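PDB 4OPC: digeranylgeranylglycerophospholipid reductase from Sulfolobus acidocaldarius, which reduces the double bonds of the geranylgeranyl chains of archaeal membrane lipid precursors, using one bound FAD per subunit, to give saturated phytanyl lipids. Local coordinates for residues A[78-90]-A[363-377]. Numbering follows the deposited sequence.
Sequences KLYSPDMQTVWTV and INYGMKKKIIKEEDL
Ser81 and Asn364 bring the antiparallel hairpin of strands 70-80 and 87-97 to within 5.5 Å, CA to CA, of helix 360-368, and further along the hairpin Trp88 meets the connection to helix 374-383. Its indole is sandwiched. Over one face stands the ammonium of Lys370, a cation-pi contact with NZ 3.7 Å from the centroid of the five-membered ring; over the opposite face lies the CE methyl of Met367, in a CH-pi contact. Lys370, the positive-phi residue of the Schellman motif that closes helix 360-368, curls its chain back through chi2 -58° and chi3 -59°, which lets NZ also bond the carbonyl O of Ile372 on an in-plane lone pair. The indole NE1 makes a weak, bent bond to the Met367 carbonyl, and Leu377 CD2 meets the ring edge. Beside the indole, Glu374 lays its CG against Trp88 CB and accepts the Thr89 amide, N to OE2 2.8 Å, on the anti side of the carboxylate.

At the hairpin tip, Asn364 receives the Asp83 amide, N to OD1 2.9 Å and nearly straight, while its amide plane stacks on the Asp83 carboxylate, 7° from parallel. That carboxylate is fixed in turn: OD1 takes the Ser81 hydroxyl and the Gln85 amide from opposite faces, the latter closing an Asx turn. A water joins Asp83 OD1, Thr86 OG1 and the Asn364 carbonyl, and Lys368 NZ reaches Gln85 OE1 at 2.8 Å.

Inward, Leu79 CD2 packs on Leu377 CD2 at 3.6 Å, and both leucines touch the bound phospholipid and line its pocket. Strand 202-206 continues the sheet beyond strand 70-80, whereas helix 388-397 packs against Ile371 and Ile372 of the interhelical loop.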
ATOM      1  N   LYS A  78       1.787  -4.473  19.146  1.00 17.82           N
ATOM      2  CA  LYS A  78       2.247  -3.672  20.273  1.00 15.88           C
ATOM      3  C   LYS A  78       2.953  -2.449  19.702  1.00 17.63           C
ATOM      4  O   LYS A  78       3.938  -2.581  18.975  1.00 17.14           O
ATOM      5  CB  LYS A  78       3.207  -4.482  21.147  1.00 19.19           C
ATOM      6  CG  LYS A  78       2.619  -5.757  21.745  1.00 22.15           C
ATOM      7  CD  LYS A  78       1.838  -5.502  23.008  1.00 41.35           C
ATOM      8  CE  LYS A  78       1.410  -6.816  23.644  1.00 38.29           C
ATOM      9  NZ  LYS A  78       0.670  -6.592  24.917  1.00 40.48           N
ATOM     10  N   LEU A  79       2.435  -1.263  20.016  1.00 16.44           N
ATOM     11  CA  LEU A  79       2.980  -0.008  19.519  1.00 15.27           C
ATOM     12  C   LEU A  79       3.754   0.690  20.635  1.00 13.22           C
ATOM     13  O   LEU A  79       3.182   0.986  21.688  1.00 15.27           O
ATOM     14  CB  LEU A  79       1.839   0.885  19.026  1.00 16.76           C
ATOM     15  CG  LEU A  79       2.236   2.269  18.535  1.00 20.00           C
ATOM     16  CD1 LEU A  79       2.978   2.125  17.233  1.00 22.78           C
ATOM     17  CD2 LEU A  79       1.008   3.150  18.364  1.00 26.78           C
ATOM     18  N   TYR A  80       5.039   0.949  20.409  1.00 14.04           N
ATOM     19  CA  TYR A  80       5.929   1.483  21.434  1.00 13.46           C
ATOM     20  C   TYR A  80       6.222   2.965  21.249  1.00 14.16           C
ATOM     21  O   TYR A  80       6.534   3.423  20.149  1.00 15.42           O
ATOM     22  CB  TYR A  80       7.270   0.746  21.399  1.00 15.68           C
ATOM     23  CG  TYR A  80       7.242  -0.695  21.837  1.00 13.42           C
ATOM     24  CD1 TYR A  80       6.647  -1.673  21.049  1.00 14.54           C
ATOM     25  CD2 TYR A  80       7.868  -1.096  22.998  1.00 17.47           C
ATOM     26  CE1 TYR A  80       6.627  -2.994  21.444  1.00 16.95           C
ATOM     27  CE2 TYR A  80       7.860  -2.420  23.401  1.00 18.15           C
ATOM     28  CZ  TYR A  80       7.242  -3.367  22.616  1.00 19.97           C
ATOM     29  OH  TYR A  80       7.239  -4.690  23.021  1.00 24.79           O
ATOM     30  N   SER A  81       6.144   3.715  22.344  1.00 15.44           N
ATOM     31  CA  SER A  81       6.567   5.111  22.338  1.00 14.46           C
ATOM     32  C   SER A  81       8.085   5.200  22.118  1.00 15.22           C
ATOM     33  O   SER A  81       8.812   4.232  22.359  1.00 14.26           O
ATOM     34  CB  SER A  81       6.209   5.751  23.677  1.00 14.25           C
ATOM     35  OG  SER A  81       6.937   5.126  24.720  1.00 14.37           O
ATOM     36  N   PRO A  82       8.573   6.363  21.665  1.00 14.52           N
ATOM     37  CA  PRO A  82      10.021   6.544  21.488  1.00 15.78           C
ATOM     38  C   PRO A  82      10.844   6.168  22.713  1.00 16.17           C
ATOM     39  O   PRO A  82      11.886   5.537  22.552  1.00 17.11           O
ATOM     40  CB  PRO A  82      10.142   8.032  21.169  1.00 16.41           C
ATOM     41  CG  PRO A  82       8.871   8.321  20.405  1.00 15.45           C
ATOM     42  CD  PRO A  82       7.802   7.467  21.068  1.00 15.36           C
ATOM     43  N   ASP A  83      10.390   6.532  23.912  1.00 15.69           N
ATOM     44  CA  ASP A  83      11.121   6.165  25.126  1.00 15.41           C
ATOM     45  C   ASP A  83      10.864   4.740  25.626  1.00 16.11           C
ATOM     46  O   ASP A  83      11.437   4.316  26.635  1.00 19.16           O
ATOM     47  CB  ASP A  83      10.907   7.206  26.246  1.00 16.57           C
ATOM     48  CG  ASP A  83       9.454   7.313  26.723  1.00 17.55           C
ATOM     49  OD1 ASP A  83       8.624   6.414  26.476  1.00 17.44           O
ATOM     50  OD2 ASP A  83       9.144   8.318  27.408  1.00 21.07           O
ATOM     51  N   MET A  84      10.010   4.026  24.899  1.00 16.16           N
ATOM     52  CA  MET A  84       9.631   2.643  25.191  0.52 18.04           C
ATOM     53  C   MET A  84       8.960   2.467  26.542  1.00 18.45           C
ATOM     54  O   MET A  84       8.780   1.347  27.019  1.00 18.62           O
ATOM     55  CB  MET A  84      10.820   1.698  25.047  0.52 26.16           C
ATOM     56  CG  MET A  84      11.312   1.589  23.624  0.52 23.11           C
ATOM     57  SD  MET A  84      12.596   0.347  23.497  0.52 21.53           S
ATOM     58  CE  MET A  84      13.018   0.482  21.772  0.52 19.10           C
ATOM     59  N   GLN A  85       8.555   3.582  27.147  1.00 15.13           N
ATOM     60  CA  GLN A  85       7.867   3.519  28.428  1.00 17.77           C
ATOM     61  C   GLN A  85       6.360   3.292  28.294  1.00 18.32           C
ATOM     62  O   GLN A  85       5.697   2.910  29.256  1.00 21.65           O
ATOM     63  CB  GLN A  85       8.169   4.763  29.274  1.00 20.16           C
ATOM     64  CG  GLN A  85       9.655   4.908  29.621  1.00 18.91           C
ATOM     65  CD  GLN A  85       9.937   6.135  30.454  1.00 21.16           C
ATOM     66  OE1 GLN A  85       9.061   6.629  31.158  1.00 25.19           O
ATOM     67  NE2 GLN A  85      11.160   6.638  30.366  1.00 28.10           N
ATOM     68  N   THR A  86       5.811   3.526  27.109  1.00 17.17           N
ATOM     69  CA  THR A  86       4.393   3.287  26.911  1.00 17.33           C
ATOM     70  C   THR A  86       4.168   2.396  25.693  1.00 15.76           C
ATOM     71  O   THR A  86       4.621   2.708  24.592  1.00 17.39           O
ATOM     72  CB  THR A  86       3.605   4.602  26.727  1.00 17.04           C
ATOM     73  OG1 THR A  86       3.892   5.499  27.808  1.00 18.46           O
ATOM     74  CG2 THR A  86       2.117   4.312  26.698  1.00 20.14           C
ATOM     75  N   VAL A  87       3.466   1.286  25.907  1.00 15.93           N
ATOM     76  CA  VAL A  87       3.115   0.366  24.833  1.00 16.99           C
ATOM     77  C   VAL A  87       1.600   0.295  24.720  1.00 18.90           C
ATOM     78  O   VAL A  87       0.913  -0.012  25.694  1.00 22.36           O
ATOM     79  CB  VAL A  87       3.661  -1.046  25.095  1.00 17.00           C
ATOM     80  CG1 VAL A  87       3.213  -2.002  23.994  1.00 19.75           C
ATOM     81  CG2 VAL A  87       5.173  -1.016  25.172  1.00 22.22           C
ATOM     82  N   TRP A  88       1.087   0.612  23.539  1.00 19.33           N
ATOM     83  CA  TRP A  88      -0.328   0.462  23.241  1.00 20.91           C
ATOM     84  C   TRP A  88      -0.564  -0.869  22.540  1.00 19.98           C
ATOM     85  O   TRP A  88       0.143  -1.220  21.590  1.00 22.82           O
ATOM     86  CB  TRP A  88      -0.813   1.609  22.355  1.00 21.06           C
ATOM     87  CG  TRP A  88      -1.017   2.921  23.076  1.00 22.61           C
ATOM     88  CD1 TRP A  88      -0.815   3.177  24.407  1.00 26.27           C
ATOM     89  CD2 TRP A  88      -1.459   4.154  22.496  1.00 20.59           C
ATOM     90  NE1 TRP A  88      -1.113   4.494  24.685  1.00 25.31           N
ATOM     91  CE2 TRP A  88      -1.517   5.110  23.530  1.00 23.01           C
ATOM     92  CE3 TRP A  88      -1.829   4.539  21.200  1.00 24.60           C
ATOM     93  CZ2 TRP A  88      -1.909   6.430  23.305  1.00 24.93           C
ATOM     94  CZ3 TRP A  88      -2.222   5.848  20.981  1.00 23.93           C
ATOM     95  CH2 TRP A  88      -2.260   6.775  22.029  1.00 27.96           C
ATOM     96  N   THR A  89      -1.554  -1.621  22.998  1.00 24.38           N
ATOM     97  CA  THR A  89      -1.878  -2.890  22.370  1.00 24.16           C
ATOM     98  C   THR A  89      -3.170  -2.784  21.575  1.00 26.33           C
ATOM     99  O   THR A  89      -4.209  -2.403  22.121  1.00 30.68           O
ATOM    100  CB  THR A  89      -2.014  -4.006  23.411  1.00 27.49           C
ATOM    101  OG1 THR A  89      -0.781  -4.146  24.120  1.00 32.37           O
ATOM    102  CG2 THR A  89      -2.351  -5.326  22.734  1.00 29.15           C
ATOM    103  N   VAL A  90      -3.106  -3.105  20.287  1.00 27.84           N
ATOM    104  CA  VAL A  90      -4.312  -3.202  19.480  1.00 27.99           C
ATOM    105  C   VAL A  90      -4.465  -4.622  18.941  1.00 34.41           C
ATOM    106  O   VAL A  90      -3.565  -5.159  18.298  1.00 34.63           O
ATOM    107  CB  VAL A  90      -4.357  -2.141  18.348  1.00 26.50           C
ATOM    108  CG1 VAL A  90      -4.391  -0.743  18.946  1.00 39.66           C
ATOM    109  CG2 VAL A  90      -3.171  -2.279  17.409  1.00 33.76           C
ATOM    110  N   ILE A 363       5.191  12.552  21.163  1.00 17.32           N
ATOM    111  CA  ILE A 363       4.665  11.196  21.098  1.00 14.94           C
ATOM    112  C   ILE A 363       4.750  10.510  22.463  1.00 18.88           C
ATOM    113  O   ILE A 363       3.785   9.880  22.910  1.00 18.46           O
ATOM    114  CB  ILE A 363       5.387  10.395  20.024  1.00 16.06           C
ATOM    115  CG1 ILE A 363       5.235  11.119  18.681  1.00 17.30           C
ATOM    116  CG2 ILE A 363       4.822   8.969  19.949  1.00 17.91           C
ATOM    117  CD1 ILE A 363       6.242  10.704  17.612  1.00 21.47           C
ATOM    118  N   ASN A 364       5.886  10.654  23.143  1.00 15.99           N
ATOM    119  CA  ASN A 364       6.014  10.125  24.496  1.00 15.88           C
ATOM    120  C   ASN A 364       4.929  10.658  25.426  1.00 17.08           C
ATOM    121  O   ASN A 364       4.327   9.903  26.192  1.00 19.46           O
ATOM    122  CB  ASN A 364       7.383  10.465  25.091  1.00 16.18           C
ATOM    123  CG  ASN A 364       8.500   9.642  24.479  1.00 17.37           C
ATOM    124  OD1 ASN A 364       8.287   8.501  24.059  1.00 17.14           O
ATOM    125  ND2 ASN A 364       9.695  10.205  24.432  1.00 19.93           N
ATOM    126  N   TYR A 365       4.706  11.968  25.374  1.00 16.04           N
ATOM    127  CA  TYR A 365       3.724  12.614  26.233  1.00 16.78           C
ATOM    128  C   TYR A 365       2.310  12.157  25.901  1.00 17.28           C
ATOM    129  O   TYR A 365       1.547  11.787  26.796  1.00 20.30           O
ATOM    130  CB  TYR A 365       3.835  14.123  26.065  1.00 18.14           C
ATOM    131  CG  TYR A 365       2.950  14.915  26.981  1.00 19.30           C
ATOM    132  CD1 TYR A 365       3.333  15.170  28.289  1.00 19.68           C
ATOM    133  CD2 TYR A 365       1.736  15.425  26.537  1.00 20.57           C
ATOM    134  CE1 TYR A 365       2.529  15.917  29.140  1.00 22.20           C
ATOM    135  CE2 TYR A 365       0.927  16.169  27.377  1.00 24.83           C
ATOM    136  CZ  TYR A 365       1.326  16.404  28.669  1.00 21.48           C
ATOM    137  OH  TYR A 365       0.524  17.146  29.507  1.00 25.94           O
ATOM    138  N   GLY A 366       1.963  12.194  24.619  1.00 19.14           N
ATOM    139  CA  GLY A 366       0.631  11.830  24.175  1.00 20.73           C
ATOM    140  C   GLY A 366       0.298  10.381  24.485  1.00 21.32           C
ATOM    141  O   GLY A 366      -0.810  10.072  24.913  1.00 24.45           O
ATOM    142  N   MET A 367       1.260   9.485  24.295  1.00 17.67           N
ATOM    143  CA  MET A 367       1.026   8.078  24.609  1.00 17.19           C
ATOM    144  C   MET A 367       0.932   7.839  26.113  1.00 21.75           C
ATOM    145  O   MET A 367       0.028   7.141  26.580  1.00 21.68           O
ATOM    146  CB  MET A 367       2.095   7.195  23.976  1.00 16.69           C
ATOM    147  CG  MET A 367       1.982   7.162  22.460  1.00 19.50           C
ATOM    148  SD  MET A 367       3.079   5.987  21.646  1.00 18.89           S
ATOM    149  CE  MET A 367       2.397   4.440  22.245  1.00 21.15           C
ATOM    150  N   LYS A 368       1.846   8.427  26.877  1.00 20.14           N
ATOM    151  CA  LYS A 368       1.826   8.231  28.323  1.00 22.19           C
ATOM    152  C   LYS A 368       0.553   8.783  28.959  1.00 21.15           C
ATOM    153  O   LYS A 368      -0.011   8.168  29.874  1.00 26.21           O
ATOM    154  CB  LYS A 368       3.058   8.849  28.985  1.00 21.69           C
ATOM    155  CG  LYS A 368       3.039   8.751  30.509  1.00 28.34           C
ATOM    156  CD  LYS A 368       4.404   9.036  31.114  1.00 34.04           C
ATOM    157  CE  LYS A 368       5.385   7.907  30.828  1.00 33.45           C
ATOM    158  NZ  LYS A 368       6.705   8.169  31.469  1.00 37.56           N
ATOM    159  N   LYS A 369       0.103   9.938  28.474  1.00 20.46           N
ATOM    160  CA  LYS A 369      -1.074  10.594  29.041  1.00 22.66           C
ATOM    161  C   LYS A 369      -2.376  10.056  28.457  1.00 21.28           C
ATOM    162  O   LYS A 369      -3.454  10.532  28.834  1.00 27.00           O
ATOM    163  CB  LYS A 369      -1.018  12.109  28.820  1.00 26.12           C
ATOM    164  CG  LYS A 369       0.148  12.814  29.489  1.00 28.19           C
ATOM    165  CD  LYS A 369      -0.104  13.062  30.966  1.00 35.06           C
ATOM    166  CE  LYS A 369       1.046  13.843  31.589  1.00 43.32           C
ATOM    167  NZ  LYS A 369       0.829  14.139  33.031  1.00 55.64           N
ATOM    168  N   LYS A 370      -2.280   9.085  27.554  1.00 24.72           N
ATOM    169  CA  LYS A 370      -3.458   8.500  26.915  1.00 29.18           C
ATOM    170  C   LYS A 370      -4.303   9.559  26.211  1.00 26.70           C
ATOM    171  O   LYS A 370      -5.516   9.649  26.429  1.00 29.11           O
ATOM    172  CB  LYS A 370      -4.308   7.734  27.935  1.00 38.75           C
ATOM    173  CG  LYS A 370      -3.706   6.412  28.372  1.00 46.26           C
ATOM    174  CD  LYS A 370      -3.473   5.508  27.170  1.00 63.59           C
ATOM    175  CE  LYS A 370      -4.766   5.224  26.421  1.00 46.40           C
ATOM    176  NZ  LYS A 370      -4.508   4.603  25.091  1.00 55.45           N
ATOM    177  N   ILE A 371      -3.646  10.355  25.373  1.00 24.59           N
ATOM    178  CA  ILE A 371      -4.287  11.424  24.612  1.00 22.17           C
ATOM    179  C   ILE A 371      -5.521  10.904  23.864  1.00 23.55           C
ATOM    180  O   ILE A 371      -6.561  11.572  23.811  1.00 24.86           O
ATOM    181  CB  ILE A 371      -3.254  12.103  23.656  1.00 25.90           C
ATOM    182  CG1 ILE A 371      -3.840  13.348  22.992  1.00 29.48           C
ATOM    183  CG2 ILE A 371      -2.688  11.115  22.628  1.00 26.39           C
ATOM    184  CD1 ILE A 371      -2.824  14.143  22.197  1.00 27.89           C
ATOM    185  N   ILE A 372      -5.404   9.701  23.308  1.00 22.82           N
ATOM    186  CA  ILE A 372      -6.542   8.968  22.770  1.00 26.26           C
ATOM    187  C   ILE A 372      -6.441   7.533  23.255  1.00 26.23           C
ATOM    188  O   ILE A 372      -5.392   7.115  23.749  1.00 29.20           O
ATOM    189  CB  ILE A 372      -6.597   8.990  21.223  1.00 25.91           C
ATOM    190  CG1 ILE A 372      -5.400   8.252  20.616  1.00 27.51           C
ATOM    191  CG2 ILE A 372      -6.676  10.419  20.701  1.00 24.73           C
ATOM    192  CD1 ILE A 372      -5.486   8.114  19.104  1.00 27.07           C
ATOM    193  N   LYS A 373      -7.532   6.787  23.144  1.00 26.01           N
ATOM    194  CA  LYS A 373      -7.521   5.389  23.543  1.00 27.83           C
ATOM    195  C   LYS A 373      -6.920   4.530  22.432  1.00 28.04           C
ATOM    196  O   LYS A 373      -6.862   4.949  21.272  1.00 26.61           O
ATOM    197  CB  LYS A 373      -8.935   4.919  23.872  1.00 26.59           C
ATOM    198  CG  LYS A 373      -9.600   5.677  25.009  1.00 36.01           C
ATOM    199  CD  LYS A 373     -11.011   5.158  25.247  1.00 41.67           C
ATOM    200  CE  LYS A 373     -11.678   5.872  26.413  1.00 51.35           C
ATOM    201  NZ  LYS A 373     -13.098   5.450  26.575  1.00 62.67           N
ATOM    202  N   GLU A 374      -6.462   3.334  22.794  1.00 28.71           N
ATOM    203  CA  GLU A 374      -5.983   2.364  21.816  1.00 29.98           C
ATOM    204  C   GLU A 374      -7.055   2.106  20.762  1.00 37.59           C
ATOM    205  O   GLU A 374      -6.760   2.026  19.564  1.00 32.67           O
ATOM    206  CB  GLU A 374      -5.596   1.058  22.517  1.00 31.70           C
ATOM    207  CG  GLU A 374      -4.327   1.167  23.350  1.00 42.24           C
ATOM    208  CD  GLU A 374      -4.339   0.257  24.561  1.00 57.58           C
ATOM    209  OE1 GLU A 374      -5.380   0.202  25.248  1.00 63.52           O
ATOM    210  OE2 GLU A 374      -3.313  -0.402  24.828  1.00 37.74           O
ATOM    211  N   GLU A 375      -8.302   1.999  21.214  1.00 31.23           N
ATOM    212  CA  GLU A 375      -9.424   1.772  20.312  1.00 28.80           C
ATOM    213  C   GLU A 375      -9.657   2.956  19.374  1.00 33.34           C
ATOM    214  O   GLU A 375     -10.128   2.771  18.254  1.00 28.50           O
ATOM    215  CB  GLU A 375     -10.701   1.441  21.089  1.00 36.29           C
ATOM    216  CG  GLU A 375     -10.960   2.320  22.298  1.00 55.46           C
ATOM    217  CD  GLU A 375     -10.532   1.662  23.599  1.00 65.09           C
ATOM    218  OE1 GLU A 375     -11.424   1.313  24.405  1.00 56.30           O
ATOM    219  OE2 GLU A 375      -9.309   1.495  23.816  1.00 38.87           O
ATOM    220  N   ASP A 376      -9.330   4.164  19.830  1.00 26.37           N
ATOM    221  CA  ASP A 376      -9.448   5.351  18.984  1.00 25.51           C
ATOM    222  C   ASP A 376      -8.426   5.307  17.857  1.00 29.12           C
ATOM    223  O   ASP A 376      -8.714   5.690  16.722  1.00 24.20           O
ATOM    224  CB  ASP A 376      -9.243   6.633  19.799  1.00 25.95           C
ATOM    225  CG  ASP A 376     -10.292   6.823  20.880  1.00 32.95           C
ATOM    226  OD1 ASP A 376     -11.452   6.391  20.692  1.00 32.72           O
ATOM    227  OD2 ASP A 376      -9.947   7.425  21.924  1.00 32.46           O
ATOM    228  N   LEU A 377      -7.219   4.851  18.171  1.00 23.06           N
ATOM    229  CA  LEU A 377      -6.184   4.742  17.153  1.00 23.10           C
ATOM    230  C   LEU A 377      -6.604   3.740  16.086  1.00 26.69           C
ATOM    231  O   LEU A 377      -6.397   3.968  14.889  1.00 25.08           O
ATOM    232  CB  LEU A 377      -4.850   4.341  17.785  1.00 24.58           C
ATOM    233  CG  LEU A 377      -3.696   4.175  16.793  1.00 33.41           C
ATOM    234  CD1 LEU A 377      -3.402   5.485  16.080  1.00 31.86           C
ATOM    235  CD2 LEU A 377      -2.451   3.653  17.498  1.00 38.13           C
TER
HETATM  236  O   HOH W   1       5.774   7.219  26.985  1.00 20.16           O
HETATM  237  O   HOH W   2       7.245   9.423  28.741  1.00 31.24           O